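Local atomic coordinates of molybdopterin-guanine dinucleotide biosynthesis protein B (MobB) (Archaeoglobus fulgidus, PDB entry 2F1R), a protein that probably binds GTP as a P-loop NTPase-family protein associated with the biosynthesis of the molybdopterin-guanine dinucleotide form of the molybdenum cofactor. Residues K142-D147 with A153-S158. Numbering follows the deposited sequence.
Sequences KWFRRD and AEFILS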
ATOM      1  N   LYS A 142      -8.022  31.439  13.702  1.00 14.68           N
ATOM      2  CA  LYS A 142      -9.073  31.234  12.711  1.00 14.47           C
ATOM      3  C   LYS A 142     -10.013  30.115  13.212  1.00 13.27           C
ATOM      4  O   LYS A 142      -9.553  29.070  13.661  1.00 12.76           O
ATOM      5  CB  LYS A 142      -8.443  30.869  11.370  1.00 13.66           C
ATOM      6  CG  LYS A 142      -9.394  30.826  10.233  1.00 20.45           C
ATOM      7  CD  LYS A 142      -9.337  32.099   9.409  1.00 27.71           C
ATOM      8  CE  LYS A 142     -10.673  32.301   8.644  1.00 32.23           C
ATOM      9  NZ  LYS A 142     -10.628  31.769   7.269  1.00 36.17           N
ATOM     10  N   TRP A 143     -11.316  30.336  13.143  1.00 12.47           N
ATOM     11  CA  TRP A 143     -12.252  29.464  13.843  1.00 13.36           C
ATOM     12  C   TRP A 143     -13.405  29.069  12.946  1.00 13.38           C
ATOM     13  O   TRP A 143     -13.959  29.905  12.264  1.00 15.00           O
ATOM     14  CB  TRP A 143     -12.761  30.127  15.151  1.00 13.60           C
ATOM     15  CG  TRP A 143     -13.998  29.443  15.713  1.00 15.11           C
ATOM     16  CD1 TRP A 143     -14.087  28.140  16.192  1.00 13.48           C
ATOM     17  CD2 TRP A 143     -15.318  30.001  15.845  1.00 14.54           C
ATOM     18  NE1 TRP A 143     -15.372  27.872  16.580  1.00 12.38           N
ATOM     19  CE2 TRP A 143     -16.146  28.990  16.391  1.00 12.19           C
ATOM     20  CE3 TRP A 143     -15.880  31.250  15.541  1.00 17.53           C
ATOM     21  CZ2 TRP A 143     -17.520  29.187  16.651  1.00 14.36           C
ATOM     22  CZ3 TRP A 143     -17.242  31.448  15.788  1.00 16.09           C
ATOM     23  CH2 TRP A 143     -18.050  30.406  16.355  1.00 16.26           C
ATOM     24  N   PHE A 144     -13.740  27.788  12.942  1.00 13.40           N
ATOM     25  CA  PHE A 144     -14.920  27.251  12.274  1.00 13.48           C
ATOM     26  C   PHE A 144     -15.651  26.361  13.272  1.00 13.86           C
ATOM     27  O   PHE A 144     -15.052  25.811  14.196  1.00 11.96           O
ATOM     28  CB  PHE A 144     -14.503  26.370  11.062  1.00 13.40           C
ATOM     29  CG  PHE A 144     -13.692  27.101  10.024  1.00 13.66           C
ATOM     30  CD1 PHE A 144     -14.316  27.917   9.062  1.00 15.47           C
ATOM     31  CD2 PHE A 144     -12.319  27.014  10.031  1.00 11.59           C
ATOM     32  CE1 PHE A 144     -13.567  28.640   8.124  1.00 13.43           C
ATOM     33  CE2 PHE A 144     -11.576  27.714   9.096  1.00 13.24           C
ATOM     34  CZ  PHE A 144     -12.194  28.534   8.147  1.00 13.35           C
ATOM     35  N   ARG A 145     -16.945  26.237  13.089  1.00 15.71           N
ATOM     36  CA  ARG A 145     -17.729  25.216  13.784  1.00 18.47           C
ATOM     37  C   ARG A 145     -17.596  23.859  13.090  1.00 18.95           C
ATOM     38  O   ARG A 145     -17.285  23.812  11.926  1.00 19.06           O
ATOM     39  CB  ARG A 145     -19.197  25.644  13.832  1.00 18.81           C
ATOM     40  CG  ARG A 145     -19.443  26.951  14.567  1.00 20.43           C
ATOM     41  CD  ARG A 145     -20.841  27.487  14.333  1.00 23.92           C
ATOM     42  NE  ARG A 145     -21.879  26.529  14.689  1.00 30.48           N
ATOM     43  CZ  ARG A 145     -23.125  26.869  15.028  1.00 34.87           C
ATOM     44  NH1 ARG A 145     -23.476  28.167  15.087  1.00 34.25           N
ATOM     45  NH2 ARG A 145     -24.020  25.923  15.337  1.00 33.70           N
ATOM     46  N   ARG A 146     -17.862  22.768  13.810  1.00 21.91           N
ATOM     47  CA  ARG A 146     -17.771  21.362  13.294  1.00 24.95           C
ATOM     48  C   ARG A 146     -18.482  21.141  11.950  1.00 25.97           C
ATOM     49  O   ARG A 146     -17.994  20.421  11.086  1.00 26.96           O
ATOM     50  CB  ARG A 146     -18.344  20.375  14.346  1.00 25.66           C
ATOM     51  CG  ARG A 146     -17.373  19.402  15.088  1.00 28.38           C
ATOM     52  CD  ARG A 146     -16.123  19.992  15.912  1.00 34.78           C
ATOM     53  NE  ARG A 146     -16.410  20.798  17.106  1.00 38.09           N
ATOM     54  CZ  ARG A 146     -16.723  20.353  18.338  1.00 38.18           C
ATOM     55  NH1 ARG A 146     -16.806  19.048  18.608  1.00 39.85           N
ATOM     56  NH2 ARG A 146     -16.971  21.239  19.311  1.00 35.10           N
ATOM     57  N   ASP A 147     -19.614  21.816  11.777  1.00 27.26           N
ATOM     58  CA  ASP A 147     -20.525  21.669  10.649  1.00 28.27           C
ATOM     59  C   ASP A 147     -20.128  22.396   9.363  1.00 28.23           C
ATOM     60  O   ASP A 147     -20.757  22.228   8.322  1.00 28.04           O
ATOM     61  CB  ASP A 147     -21.919  22.189  11.095  1.00 30.07           C
ATOM     62  CG  ASP A 147     -21.852  23.244  12.270  1.00 34.76           C
ATOM     63  OD1 ASP A 147     -21.360  22.908  13.401  1.00 36.51           O
ATOM     64  OD2 ASP A 147     -22.346  24.409  12.083  1.00 40.23           O
ATOM     65  N   ALA A 153     -13.002  23.079   4.064  1.00 15.71           N
ATOM     66  CA  ALA A 153     -12.453  22.573   2.812  1.00 15.87           C
ATOM     67  C   ALA A 153     -11.906  23.713   1.954  1.00 17.16           C
ATOM     68  O   ALA A 153     -10.739  23.664   1.487  1.00 18.10           O
ATOM     69  CB  ALA A 153     -13.517  21.767   2.073  1.00 14.63           C
ATOM     70  N   GLU A 154     -12.703  24.784   1.791  1.00 18.47           N
ATOM     71  CA  GLU A 154     -12.278  25.949   1.014  1.00 17.49           C
ATOM     72  C   GLU A 154     -11.054  26.610   1.602  1.00 17.66           C
ATOM     73  O   GLU A 154     -10.156  27.109   0.866  1.00 16.01           O
ATOM     74  CB  GLU A 154     -13.427  26.974   0.862  1.00 19.52           C
ATOM     75  CG  GLU A 154     -13.080  28.237  -0.020  1.00 22.43           C
ATOM     76  CD  GLU A 154     -12.389  27.904  -1.384  1.00 28.99           C
ATOM     77  OE1 GLU A 154     -12.973  27.143  -2.204  1.00 32.24           O
ATOM     78  OE2 GLU A 154     -11.257  28.405  -1.616  1.00 30.03           O
ATOM     79  N   PHE A 155     -10.996  26.603   2.940  1.00 17.54           N
ATOM     80  CA  PHE A 155      -9.859  27.191   3.638  1.00 16.18           C
ATOM     81  C   PHE A 155      -8.643  26.398   3.252  1.00 15.10           C
ATOM     82  O   PHE A 155      -7.580  26.962   3.050  1.00 16.55           O
ATOM     83  CB  PHE A 155     -10.085  27.137   5.167  1.00 17.12           C
ATOM     84  CG  PHE A 155      -8.914  27.591   5.994  1.00 16.75           C
ATOM     85  CD1 PHE A 155      -8.460  28.912   5.953  1.00 19.19           C
ATOM     86  CD2 PHE A 155      -8.276  26.701   6.844  1.00 18.54           C
ATOM     87  CE1 PHE A 155      -7.365  29.338   6.731  1.00 18.27           C
ATOM     88  CE2 PHE A 155      -7.205  27.107   7.643  1.00 15.63           C
ATOM     89  CZ  PHE A 155      -6.746  28.420   7.598  1.00 17.83           C
ATOM     90  N   ILE A 156      -8.777  25.080   3.207  1.00 15.24           N
ATOM     91  CA  ILE A 156      -7.646  24.228   2.845  1.00 14.27           C
ATOM     92  C   ILE A 156      -7.293  24.490   1.368  1.00 15.13           C
ATOM     93  O   ILE A 156      -6.141  24.753   1.051  1.00 15.20           O
ATOM     94  CB  ILE A 156      -7.883  22.710   3.094  1.00 14.71           C
ATOM     95  CG1 ILE A 156      -8.075  22.426   4.626  1.00 13.99           C
ATOM     96  CG2 ILE A 156      -6.628  21.941   2.522  1.00 13.68           C
ATOM     97  CD1 ILE A 156      -8.534  21.040   5.035  1.00 12.07           C
ATOM     98  N   LEU A 157      -8.279  24.461   0.475  1.00 16.41           N
ATOM     99  CA  LEU A 157      -8.008  24.871  -0.936  1.00 17.53           C
ATOM    100  C   LEU A 157      -7.303  26.230  -1.021  1.00 17.78           C
ATOM    101  O   LEU A 157      -6.351  26.389  -1.767  1.00 17.48           O
ATOM    102  CB  LEU A 157      -9.297  24.871  -1.762  1.00 17.59           C
ATOM    103  CG  LEU A 157      -9.940  23.489  -1.876  1.00 18.11           C
ATOM    104  CD1 LEU A 157     -11.349  23.554  -2.393  1.00 17.78           C
ATOM    105  CD2 LEU A 157      -9.112  22.595  -2.794  1.00 20.33           C
ATOM    106  N   SER A 158      -7.708  27.194  -0.198  1.00 19.29           N
ATOM    107  CA  SER A 158      -7.079  28.528  -0.272  1.00 21.18           C
ATOM    108  C   SER A 158      -5.589  28.515   0.051  1.00 21.79           C
ATOM    109  O   SER A 158      -4.817  29.149  -0.662  1.00 21.11           O
ATOM    110  CB  SER A 158      -7.847  29.593   0.556  1.00 21.34           C
ATOM    111  OG  SER A 158      -7.712  29.351   1.961  1.00 26.31           O
TER
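Aromatic packing of F144 against F155, flanked by the K142 side chain, joins the outermost strand 143-144 of the parallel sheet to the C-terminal helix 149-160 that follows it, in a fold consistent with the P-loop NTPase family. CZ of F144 lies 3.9 Å from F155 CB, while CE2 of F144 comes over one face of the F155 ring. The ring planes are inclined at 51° with centroids 5.6 Å apart, an oblique pair. F155 extends from the helix with CG anti to the backbone N (chi1 174°), which carries its ring out to the strand. K142 runs past it in the reverse direction, its chain bent at chi2 and chi4, and NZ ends 3.8 Å from F155 CD1, oblique to the ring. On the helix, the S158 hydroxyl turns back to donate to F155 O at 2.6 Å, tilted 30° from the carbonyl plane. A131 of strand 129-133 touches K142, F144 and F155; the helix's A153 and I156 meet helix 12-28. The contact is thus apolar between the rings, without direct polar bonds between the segments: F144 is buried, K142 is solvent-exposed, and its ammonium may add a weak electrostatic attraction to the F155 ring.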